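Local coordinates for carboxypeptidase D (Drosophila melanogaster, PDB 3MN8), which removes C-terminal arginine or lysine residues from peptides and proteins as a zinc-dependent carboxypeptidase, helping to process growth factors, peptide hormones and neuropeptides, at residues A[91-105]-A[134-148]. Residues are numbered along the deposited sequence; the frame is centred on the assembly and turned at random.
With ZN (zinc ion), chain F; GEM ((2-guanidinoethylmercapto)succinic acid), chain G.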
ATOM      1  N   THR A  91       5.865   8.613  12.991  1.00 27.18           N
ATOM      2  CA  THR A  91       5.390   7.270  12.697  1.00 37.50           C
ATOM      3  C   THR A  91       4.769   7.256  11.312  1.00 38.00           C
ATOM      4  O   THR A  91       3.888   8.075  11.028  1.00 23.73           O
ATOM      5  CB  THR A  91       4.336   6.759  13.696  1.00 27.42           C
ATOM      6  OG1 THR A  91       4.932   6.601  14.992  1.00 22.27           O
ATOM      7  CG2 THR A  91       3.804   5.415  13.231  1.00 11.37           C
ATOM      8  N   PRO A  92       5.239   6.328  10.450  1.00 33.78           N
ATOM      9  CA  PRO A  92       4.786   6.158   9.064  1.00 30.20           C
ATOM     10  C   PRO A  92       3.378   5.589   8.971  1.00 39.74           C
ATOM     11  O   PRO A  92       3.120   4.495   9.486  1.00 35.53           O
ATOM     12  CB  PRO A  92       5.774   5.137   8.484  1.00 25.31           C
ATOM     13  CG  PRO A  92       6.900   5.047   9.476  1.00 26.66           C
ATOM     14  CD  PRO A  92       6.323   5.392  10.796  1.00 21.14           C
ATOM     15  N   PRO A  93       2.470   6.320   8.314  1.00 39.14           N
ATOM     16  CA  PRO A  93       1.179   5.722   7.970  1.00 37.27           C
ATOM     17  C   PRO A  93       1.368   4.864   6.726  1.00 40.09           C
ATOM     18  O   PRO A  93       2.108   5.218   5.804  1.00 30.83           O
ATOM     19  CB  PRO A  93       0.273   6.932   7.670  1.00 10.89           C
ATOM     20  CG  PRO A  93       1.180   8.113   7.562  1.00 19.51           C
ATOM     21  CD  PRO A  93       2.617   7.672   7.765  1.00 20.18           C
ATOM     22  N   VAL A  94       0.709   3.718   6.711  1.00 28.64           N
ATOM     23  CA  VAL A  94       0.845   2.791   5.613  1.00 19.59           C
ATOM     24  C   VAL A  94      -0.525   2.178   5.386  1.00 31.05           C
ATOM     25  O   VAL A  94      -1.362   2.198   6.294  1.00 37.75           O
ATOM     26  CB  VAL A  94       1.856   1.686   5.961  1.00 29.01           C
ATOM     27  CG1 VAL A  94       2.051   0.753   4.782  1.00 58.51           C
ATOM     28  CG2 VAL A  94       3.184   2.296   6.401  1.00 30.28           C
ATOM     29  N   LYS A  95      -0.763   1.648   4.184  1.00 26.53           N
ATOM     30  CA  LYS A  95      -2.031   0.976   3.874  1.00 30.73           C
ATOM     31  C   LYS A  95      -1.880  -0.278   3.009  1.00 33.95           C
ATOM     32  O   LYS A  95      -0.974  -0.386   2.177  1.00 26.59           O
ATOM     33  CB  LYS A  95      -3.022   1.944   3.222  1.00 22.00           C
ATOM     34  CG  LYS A  95      -2.599   2.475   1.865  1.00 23.97           C
ATOM     35  CD  LYS A  95      -2.697   3.999   1.846  1.00 25.96           C
ATOM     36  CE  LYS A  95      -3.023   4.516   0.449  1.00 27.43           C
ATOM     37  NZ  LYS A  95      -2.115   4.011  -0.617  1.00 39.95           N
ATOM     38  N   TYR A  96      -2.774  -1.231   3.234  1.00 34.32           N
ATOM     39  CA  TYR A  96      -2.930  -2.383   2.350  1.00 38.44           C
ATOM     40  C   TYR A  96      -4.355  -2.397   1.796  1.00 36.84           C
ATOM     41  O   TYR A  96      -5.327  -2.368   2.562  1.00 26.24           O
ATOM     42  CB  TYR A  96      -2.668  -3.686   3.106  1.00 31.09           C
ATOM     43  CG  TYR A  96      -1.215  -4.089   3.154  1.00 33.15           C
ATOM     44  CD1 TYR A  96      -0.306  -3.591   2.229  1.00 23.91           C
ATOM     45  CD2 TYR A  96      -0.752  -4.982   4.119  1.00 34.50           C
ATOM     46  CE1 TYR A  96       1.018  -3.973   2.258  1.00 21.82           C
ATOM     47  CE2 TYR A  96       0.579  -5.366   4.160  1.00 36.00           C
ATOM     48  CZ  TYR A  96       1.462  -4.851   3.224  1.00 38.67           C
ATOM     49  OH  TYR A  96       2.795  -5.201   3.237  1.00 42.20           O
ATOM     50  N   ILE A  97      -4.504  -2.411   0.476  1.00 34.10           N
ATOM     51  CA  ILE A  97      -5.847  -2.564  -0.074  1.00 39.14           C
ATOM     52  C   ILE A  97      -5.947  -3.881  -0.825  1.00 36.25           C
ATOM     53  O   ILE A  97      -4.951  -4.362  -1.368  1.00 28.30           O
ATOM     54  CB  ILE A  97      -6.297  -1.382  -0.973  1.00 34.78           C
ATOM     55  CG1 ILE A  97      -6.299  -0.046  -0.204  1.00 34.05           C
ATOM     56  CG2 ILE A  97      -7.708  -1.640  -1.471  1.00 26.76           C
ATOM     57  CD1 ILE A  97      -4.999   0.701  -0.210  1.00 35.03           C
ATOM     58  N   ALA A  98      -7.142  -4.466  -0.840  1.00 29.19           N
ATOM     59  CA  ALA A  98      -7.371  -5.705  -1.570  1.00 17.61           C
ATOM     60  C   ALA A  98      -8.699  -5.692  -2.332  1.00 33.18           C
ATOM     61  O   ALA A  98      -9.504  -4.775  -2.197  1.00 42.35           O
ATOM     62  CB  ALA A  98      -7.321  -6.875  -0.618  1.00 17.36           C
ATOM     63  N   ASN A  99      -8.905  -6.721  -3.143  1.00 36.69           N
ATOM     64  CA  ASN A  99     -10.195  -6.990  -3.765  1.00 30.31           C
ATOM     65  C   ASN A  99     -10.809  -5.833  -4.542  1.00 45.08           C
ATOM     66  O   ASN A  99     -12.037  -5.674  -4.541  1.00 49.91           O
ATOM     67  CB  ASN A  99     -11.199  -7.481  -2.719  1.00 35.20           C
ATOM     68  CG  ASN A  99     -12.426  -8.120  -3.349  1.00 38.85           C
ATOM     69  OD1 ASN A  99     -13.556  -7.721  -3.085  1.00 34.73           O
ATOM     70  ND2 ASN A  99     -12.201  -9.107  -4.204  1.00 41.19           N
ATOM     71  N   MET A 100      -9.977  -5.034  -5.212  1.00 42.99           N
ATOM     72  CA  MET A 100     -10.521  -3.943  -6.015  1.00 38.29           C
ATOM     73  C   MET A 100     -11.228  -4.535  -7.218  1.00 40.83           C
ATOM     74  O   MET A 100     -12.261  -4.033  -7.665  1.00 45.52           O
ATOM     75  CB  MET A 100      -9.443  -2.940  -6.427  1.00 40.80           C
ATOM     76  CG  MET A 100      -8.583  -3.355  -7.602  1.00 47.57           C
ATOM     77  SD  MET A 100      -7.408  -2.049  -8.002  1.00 46.17           S
ATOM     78  CE  MET A 100      -8.488  -0.619  -7.976  1.00 32.91           C
ATOM     79  N   HIS A 101     -10.669  -5.618  -7.738  1.00 37.72           N
ATOM     80  CA  HIS A 101     -11.400  -6.456  -8.666  1.00 29.57           C
ATOM     81  C   HIS A 101     -12.077  -7.521  -7.815  1.00 41.74           C
ATOM     82  O   HIS A 101     -11.413  -8.421  -7.263  1.00 29.01           O
ATOM     83  CB  HIS A 101     -10.471  -7.061  -9.714  1.00 19.89           C
ATOM     84  CG  HIS A 101      -9.789  -6.036 -10.564  1.00 39.45           C
ATOM     85  ND1 HIS A 101      -8.455  -5.721 -10.429  1.00 49.93           N
ATOM     86  CD2 HIS A 101     -10.269  -5.233 -11.542  1.00 52.50           C
ATOM     87  CE1 HIS A 101      -8.138  -4.781 -11.303  1.00 53.90           C
ATOM     88  NE2 HIS A 101      -9.220  -4.467 -11.990  1.00 52.22           N
ATOM     89  N   GLY A 102     -13.397  -7.372  -7.682  1.00 35.72           N
ATOM     90  CA  GLY A 102     -14.220  -8.231  -6.848  1.00 27.64           C
ATOM     91  C   GLY A 102     -13.999  -9.735  -6.974  1.00 33.56           C
ATOM     92  O   GLY A 102     -14.197 -10.475  -6.010  1.00 49.68           O
ATOM     93  N   ASP A 103     -13.598 -10.199  -8.154  1.00 43.58           N
ATOM     94  CA  ASP A 103     -13.370 -11.628  -8.368  1.00 43.70           C
ATOM     95  C   ASP A 103     -11.943 -12.072  -8.024  1.00 37.63           C
ATOM     96  O   ASP A 103     -11.618 -13.249  -8.115  1.00 48.55           O
ATOM     97  CB  ASP A 103     -13.725 -12.013  -9.804  1.00 48.39           C
ATOM     98  CG  ASP A 103     -13.185 -11.027 -10.829  1.00 50.34           C
ATOM     99  OD1 ASP A 103     -13.678 -11.048 -11.973  1.00 57.91           O
ATOM    100  OD2 ASP A 103     -12.274 -10.236 -10.501  1.00 59.55           O
ATOM    101  N   GLU A 104     -11.096 -11.120  -7.646  1.00 35.21           N
ATOM    102  CA  GLU A 104      -9.743 -11.420  -7.186  1.00 33.19           C
ATOM    103  C   GLU A 104      -9.734 -11.327  -5.668  1.00 44.68           C
ATOM    104  O   GLU A 104      -9.603 -10.235  -5.096  1.00 45.94           O
ATOM    105  CB  GLU A 104      -8.743 -10.441  -7.789  1.00 26.36           C
ATOM    106  CG  GLU A 104      -8.747 -10.402  -9.312  1.00 44.67           C
ATOM    107  CD  GLU A 104      -7.930  -9.254  -9.839  1.00 53.68           C
ATOM    108  OE1 GLU A 104      -7.204  -8.646  -9.032  1.00 61.52           O
ATOM    109  OE2 GLU A 104      -8.020  -8.944 -11.043  1.00 66.19           O
ATOM    110  N   THR A 105      -9.845 -12.487  -5.029  1.00 45.21           N
ATOM    111  CA  THR A 105     -10.336 -12.586  -3.659  1.00 33.94           C
ATOM    112  C   THR A 105      -9.313 -12.939  -2.566  1.00 30.98           C
ATOM    113  O   THR A 105      -9.532 -12.627  -1.403  1.00 29.13           O
ATOM    114  CB  THR A 105     -11.478 -13.627  -3.616  1.00 47.23           C
ATOM    115  OG1 THR A 105     -10.995 -14.893  -4.096  1.00 35.58           O
ATOM    116  CG2 THR A 105     -12.630 -13.180  -4.510  1.00 52.39           C
ATOM    117  N   SER A 134       5.765   1.144  15.813  1.00 31.36           N
ATOM    118  CA  SER A 134       6.552   2.063  14.999  1.00 36.34           C
ATOM    119  C   SER A 134       5.878   2.429  13.693  1.00 38.92           C
ATOM    120  O   SER A 134       6.374   3.283  12.958  1.00 39.10           O
ATOM    121  CB  SER A 134       7.920   1.448  14.698  1.00 38.35           C
ATOM    122  OG  SER A 134       7.773   0.148  14.148  1.00 35.99           O
ATOM    123  N   THR A 135       4.760   1.773  13.402  1.00 43.56           N
ATOM    124  CA  THR A 135       4.057   1.993  12.140  1.00 40.61           C
ATOM    125  C   THR A 135       2.571   2.178  12.350  1.00 30.10           C
ATOM    126  O   THR A 135       1.965   1.520  13.199  1.00 43.64           O
ATOM    127  CB  THR A 135       4.240   0.815  11.164  1.00 47.09           C
ATOM    128  OG1 THR A 135       5.530   0.208  11.350  1.00 34.07           O
ATOM    129  CG2 THR A 135       4.100   1.303   9.730  1.00 39.38           C
ATOM    130  N   ASP A 136       1.988   3.077  11.568  1.00 35.13           N
ATOM    131  CA  ASP A 136       0.550   3.318  11.600  1.00 34.92           C
ATOM    132  C   ASP A 136      -0.093   2.595  10.426  1.00 37.40           C
ATOM    133  O   ASP A 136       0.046   3.012   9.269  1.00 27.30           O
ATOM    134  CB  ASP A 136       0.274   4.805  11.491  1.00 50.01           C
ATOM    135  CG  ASP A 136      -0.716   5.279  12.513  1.00 63.46           C
ATOM    136  OD1 ASP A 136      -0.444   5.152  13.726  1.00 59.80           O
ATOM    137  OD2 ASP A 136      -1.766   5.799  12.097  1.00 79.46           O
ATOM    138  N   ILE A 137      -0.802   1.515  10.726  1.00 21.81           N
ATOM    139  CA  ILE A 137      -1.206   0.595   9.695  1.00 12.82           C
ATOM    140  C   ILE A 137      -2.711   0.586   9.421  1.00 29.48           C
ATOM    141  O   ILE A 137      -3.524   0.485  10.343  1.00 30.61           O
ATOM    142  CB  ILE A 137      -0.726  -0.806  10.034  1.00 23.67           C
ATOM    143  CG1 ILE A 137       0.816  -0.835  10.125  1.00 26.06           C
ATOM    144  CG2 ILE A 137      -1.265  -1.799   9.015  1.00 27.51           C
ATOM    145  CD1 ILE A 137       1.385  -2.077  10.850  1.00 19.88           C
ATOM    146  N   TYR A 138      -3.068   0.691   8.141  1.00 34.27           N
ATOM    147  CA  TYR A 138      -4.460   0.626   7.693  1.00 25.92           C
ATOM    148  C   TYR A 138      -4.721  -0.540   6.725  1.00 30.46           C
ATOM    149  O   TYR A 138      -4.024  -0.699   5.706  1.00 23.13           O
ATOM    150  CB  TYR A 138      -4.858   1.926   7.004  1.00 30.80           C
ATOM    151  CG  TYR A 138      -4.799   3.140   7.887  1.00 30.85           C
ATOM    152  CD1 TYR A 138      -3.596   3.753   8.173  1.00 24.34           C
ATOM    153  CD2 TYR A 138      -5.957   3.684   8.419  1.00 27.47           C
ATOM    154  CE1 TYR A 138      -3.546   4.872   8.966  1.00 29.98           C
ATOM    155  CE2 TYR A 138      -5.919   4.800   9.208  1.00 22.62           C
ATOM    156  CZ  TYR A 138      -4.712   5.393   9.480  1.00 31.54           C
ATOM    157  OH  TYR A 138      -4.645   6.512  10.284  1.00 38.91           O
ATOM    158  N   LEU A 139      -5.743  -1.333   7.044  1.00 34.98           N
ATOM    159  CA  LEU A 139      -6.095  -2.513   6.259  1.00 32.89           C
ATOM    160  C   LEU A 139      -7.486  -2.393   5.622  1.00 37.72           C
ATOM    161  O   LEU A 139      -8.502  -2.203   6.313  1.00 31.42           O
ATOM    162  CB  LEU A 139      -6.010  -3.776   7.119  1.00 19.97           C
ATOM    163  CG  LEU A 139      -4.727  -3.985   7.929  1.00 28.64           C
ATOM    164  CD1 LEU A 139      -4.797  -5.302   8.709  1.00 20.02           C
ATOM    165  CD2 LEU A 139      -3.505  -3.943   7.011  1.00 25.02           C
ATOM    166  N   VAL A 140      -7.511  -2.500   4.295  1.00 38.42           N
ATOM    167  CA  VAL A 140      -8.743  -2.456   3.521  1.00 36.81           C
ATOM    168  C   VAL A 140      -8.908  -3.775   2.750  1.00 41.08           C
ATOM    169  O   VAL A 140      -8.500  -3.886   1.583  1.00 45.18           O
ATOM    170  CB  VAL A 140      -8.733  -1.269   2.528  1.00 36.81           C
ATOM    171  CG1 VAL A 140     -10.112  -1.078   1.888  1.00 18.13           C
ATOM    172  CG2 VAL A 140      -8.275   0.012   3.225  1.00 41.91           C
ATOM    173  N   PRO A 141      -9.495  -4.788   3.406  1.00 38.78           N
ATOM    174  CA  PRO A 141      -9.732  -6.111   2.812  1.00 43.74           C
ATOM    175  C   PRO A 141     -10.445  -6.062   1.453  1.00 40.31           C
ATOM    176  O   PRO A 141     -10.105  -6.831   0.554  1.00 43.31           O
ATOM    177  CB  PRO A 141     -10.619  -6.805   3.856  1.00 33.44           C
ATOM    178  CG  PRO A 141     -10.242  -6.171   5.129  1.00 37.41           C
ATOM    179  CD  PRO A 141      -9.936  -4.733   4.811  1.00 44.90           C
ATOM    180  N   THR A 142     -11.436  -5.187   1.311  1.00 39.16           N
ATOM    181  CA  THR A 142     -12.095  -5.000   0.022  1.00 41.38           C
ATOM    182  C   THR A 142     -12.334  -3.536  -0.307  1.00 45.31           C
ATOM    183  O   THR A 142     -12.544  -2.693   0.579  1.00 38.35           O
ATOM    184  CB  THR A 142     -13.442  -5.744  -0.095  1.00 36.40           C
ATOM    185  OG1 THR A 142     -13.993  -5.500  -1.395  1.00 45.18           O
ATOM    186  CG2 THR A 142     -14.429  -5.241   0.930  1.00 34.18           C
ATOM    187  N   MET A 143     -12.313  -3.266  -1.605  1.00 53.02           N
ATOM    188  CA  MET A 143     -12.496  -1.934  -2.156  1.00 41.76           C
ATOM    189  C   MET A 143     -13.627  -2.042  -3.189  1.00 45.39           C
ATOM    190  O   MET A 143     -14.038  -1.053  -3.804  1.00 38.37           O
ATOM    191  CB  MET A 143     -11.181  -1.491  -2.796  1.00 31.00           C
ATOM    192  CG  MET A 143     -11.132  -0.070  -3.253  1.00 38.22           C
ATOM    193  SD  MET A 143      -9.670   0.213  -4.271  1.00 40.50           S
ATOM    194  CE  MET A 143     -10.321   1.449  -5.399  1.00 28.22           C
ATOM    195  N   ASN A 144     -14.134  -3.262  -3.364  1.00 34.12           N
ATOM    196  CA  ASN A 144     -15.218  -3.513  -4.295  1.00 35.06           C
ATOM    197  C   ASN A 144     -16.179  -4.599  -3.792  1.00 48.07           C
ATOM    198  O   ASN A 144     -16.186  -5.730  -4.301  1.00 38.97           O
ATOM    199  CB  ASN A 144     -14.663  -3.878  -5.663  1.00 35.67           C
ATOM    200  CG  ASN A 144     -15.747  -4.007  -6.707  1.00 46.59           C
ATOM    201  OD1 ASN A 144     -16.912  -3.677  -6.456  1.00 50.48           O
ATOM    202  ND2 ASN A 144     -15.373  -4.487  -7.889  1.00 47.99           N
ATOM    203  N   PRO A 145     -17.001  -4.245  -2.788  1.00 43.43           N
ATOM    204  CA  PRO A 145     -17.998  -5.145  -2.193  1.00 34.76           C
ATOM    205  C   PRO A 145     -19.040  -5.586  -3.221  1.00 38.22           C
ATOM    206  O   PRO A 145     -19.454  -6.746  -3.256  1.00 47.73           O
ATOM    207  CB  PRO A 145     -18.680  -4.274  -1.123  1.00 29.82           C
ATOM    208  CG  PRO A 145     -17.862  -3.029  -1.011  1.00 32.23           C
ATOM    209  CD  PRO A 145     -17.108  -2.864  -2.279  1.00 28.58           C
ATOM    210  N   ASP A 146     -19.474  -4.636  -4.037  1.00 33.73           N
ATOM    211  CA  ASP A 146     -20.516  -4.884  -5.003  1.00 39.32           C
ATOM    212  C   ASP A 146     -19.957  -5.838  -6.039  1.00 40.02           C
ATOM    213  O   ASP A 146     -20.649  -6.746  -6.513  1.00 51.24           O
ATOM    214  CB  ASP A 146     -20.979  -3.566  -5.648  1.00 43.55           C
ATOM    215  CG  ASP A 146     -21.737  -2.661  -4.670  1.00 40.75           C
ATOM    216  OD1 ASP A 146     -21.715  -2.927  -3.450  1.00 36.05           O
ATOM    217  OD2 ASP A 146     -22.359  -1.681  -5.119  1.00 35.44           O
ATOM    218  N   GLY A 147     -18.689  -5.629  -6.375  1.00 31.21           N
ATOM    219  CA  GLY A 147     -18.014  -6.470  -7.345  1.00 35.88           C
ATOM    220  C   GLY A 147     -17.886  -7.868  -6.799  1.00 34.57           C
ATOM    221  O   GLY A 147     -18.135  -8.854  -7.499  1.00 42.41           O
ATOM    222  N   TYR A 148     -17.513  -7.939  -5.527  1.00 33.29           N
ATOM    223  CA  TYR A 148     -17.339  -9.209  -4.839  1.00 48.52           C
ATOM    224  C   TYR A 148     -18.648  -9.984  -4.787  1.00 52.92           C
ATOM    225  O   TYR A 148     -18.743 -11.105  -5.291  1.00 39.28           O
ATOM    226  CB  TYR A 148     -16.820  -8.963  -3.427  1.00 43.70           C
ATOM    227  CG  TYR A 148     -16.757 -10.200  -2.561  1.00 44.79           C
ATOM    228  CD1 TYR A 148     -15.822 -11.200  -2.809  1.00 48.01           C
ATOM    229  CD2 TYR A 148     -17.615 -10.362  -1.482  1.00 39.00           C
ATOM    230  CE1 TYR A 148     -15.749 -12.335  -2.015  1.00 32.38           C
ATOM    231  CE2 TYR A 148     -17.543 -11.490  -0.678  1.00 38.46           C
ATOM    232  CZ  TYR A 148     -16.606 -12.472  -0.957  1.00 43.05           C
ATOM    233  OH  TYR A 148     -16.531 -13.595  -0.172  1.00 63.23           O
TER
HETATM  234 ZN    ZN F 999      -6.982  -7.279 -10.502  1.00 42.65          ZN
HETATM  235  C8  GEM G 601      -3.877  -5.592 -13.830  1.00 57.00           C
HETATM  236  S7  GEM G 601      -3.139  -4.599 -12.562  1.00 57.42           S
HETATM  237  C6  GEM G 601      -1.522  -5.315 -12.489  1.00 51.59           C
HETATM  238  C5  GEM G 601      -0.810  -5.364 -13.840  1.00 34.21           C
HETATM  239  N3  GEM G 601      -0.483  -3.996 -14.212  1.00 36.03           N
HETATM  240  C1  GEM G 601      -0.016  -3.577 -15.383  1.00 43.13           C
HETATM  241  N4  GEM G 601       0.238  -2.290 -15.581  1.00 32.44           N
HETATM  242  N2  GEM G 601       0.194  -4.446 -16.367  1.00 48.23           N
HETATM  243  C9  GEM G 601      -5.189  -4.948 -14.193  1.00 64.36           C
HETATM  244  O14 GEM G 601      -5.568  -3.963 -13.522  1.00 32.86           O
HETATM  245  O15 GEM G 601      -5.846  -5.408 -15.151  1.00 65.33           O
HETATM  246  C10 GEM G 601      -4.050  -7.065 -13.425  1.00 45.92           C
HETATM  247  C11 GEM G 601      -5.066  -7.364 -12.330  1.00 54.16           C
HETATM  248  O12 GEM G 601      -4.695  -8.101 -11.384  1.00 39.20           O
HETATM  249  O13 GEM G 601      -6.235  -6.909 -12.416  1.00 33.28           O
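N99 and T142 meet beyond the paired part of strands 93-97 and 136-140. From N99, CB packs against P141 O at 3.5 Å. With CG anti to the backbone N (chi1 -165°), the amide lies alongside T142. OD1 accepts from T142 OG1 at 2.8 Å, in the carbonyl plane and on a lone pair, while Y148 CB comes within 3.5 Å of the same oxygen. ND2 donates to G102 O and E104 O, both near the amide plane, though ND2 sits above the plane of either carbonyl; three bonds thus fix the rotation of this buried group and hold the turn H101 to E104. T142 OG1 in turn accepts from N144 N, an ST turn.

Upstream, the two strands run parallel within the mixed sheet of the M14 carboxypeptidase domain, their backbone bonds alternating from D136 N to P92 O (2.8 Å) through to A98 N to V140 O. On one face I97 CG1 lies beside V140 CB; past the strand, I97 CG2 also meets M143 CB at 3.7 Å. On the other face, L139 CD2 reaches Y96 CB.

Residues 99-104 deliver H101 ND1 (2.1 Å) and both carboxylate oxygens of E104 to the catalytic zinc, which H217 and the bound inhibitor GEM, through a carboxylate, also ligate. Farther along, N144 ND2 donates to M100 O at 3.2 Å from above the carbonyl plane, while N144 OD1 caps helix 145-149 by accepting from G147 N.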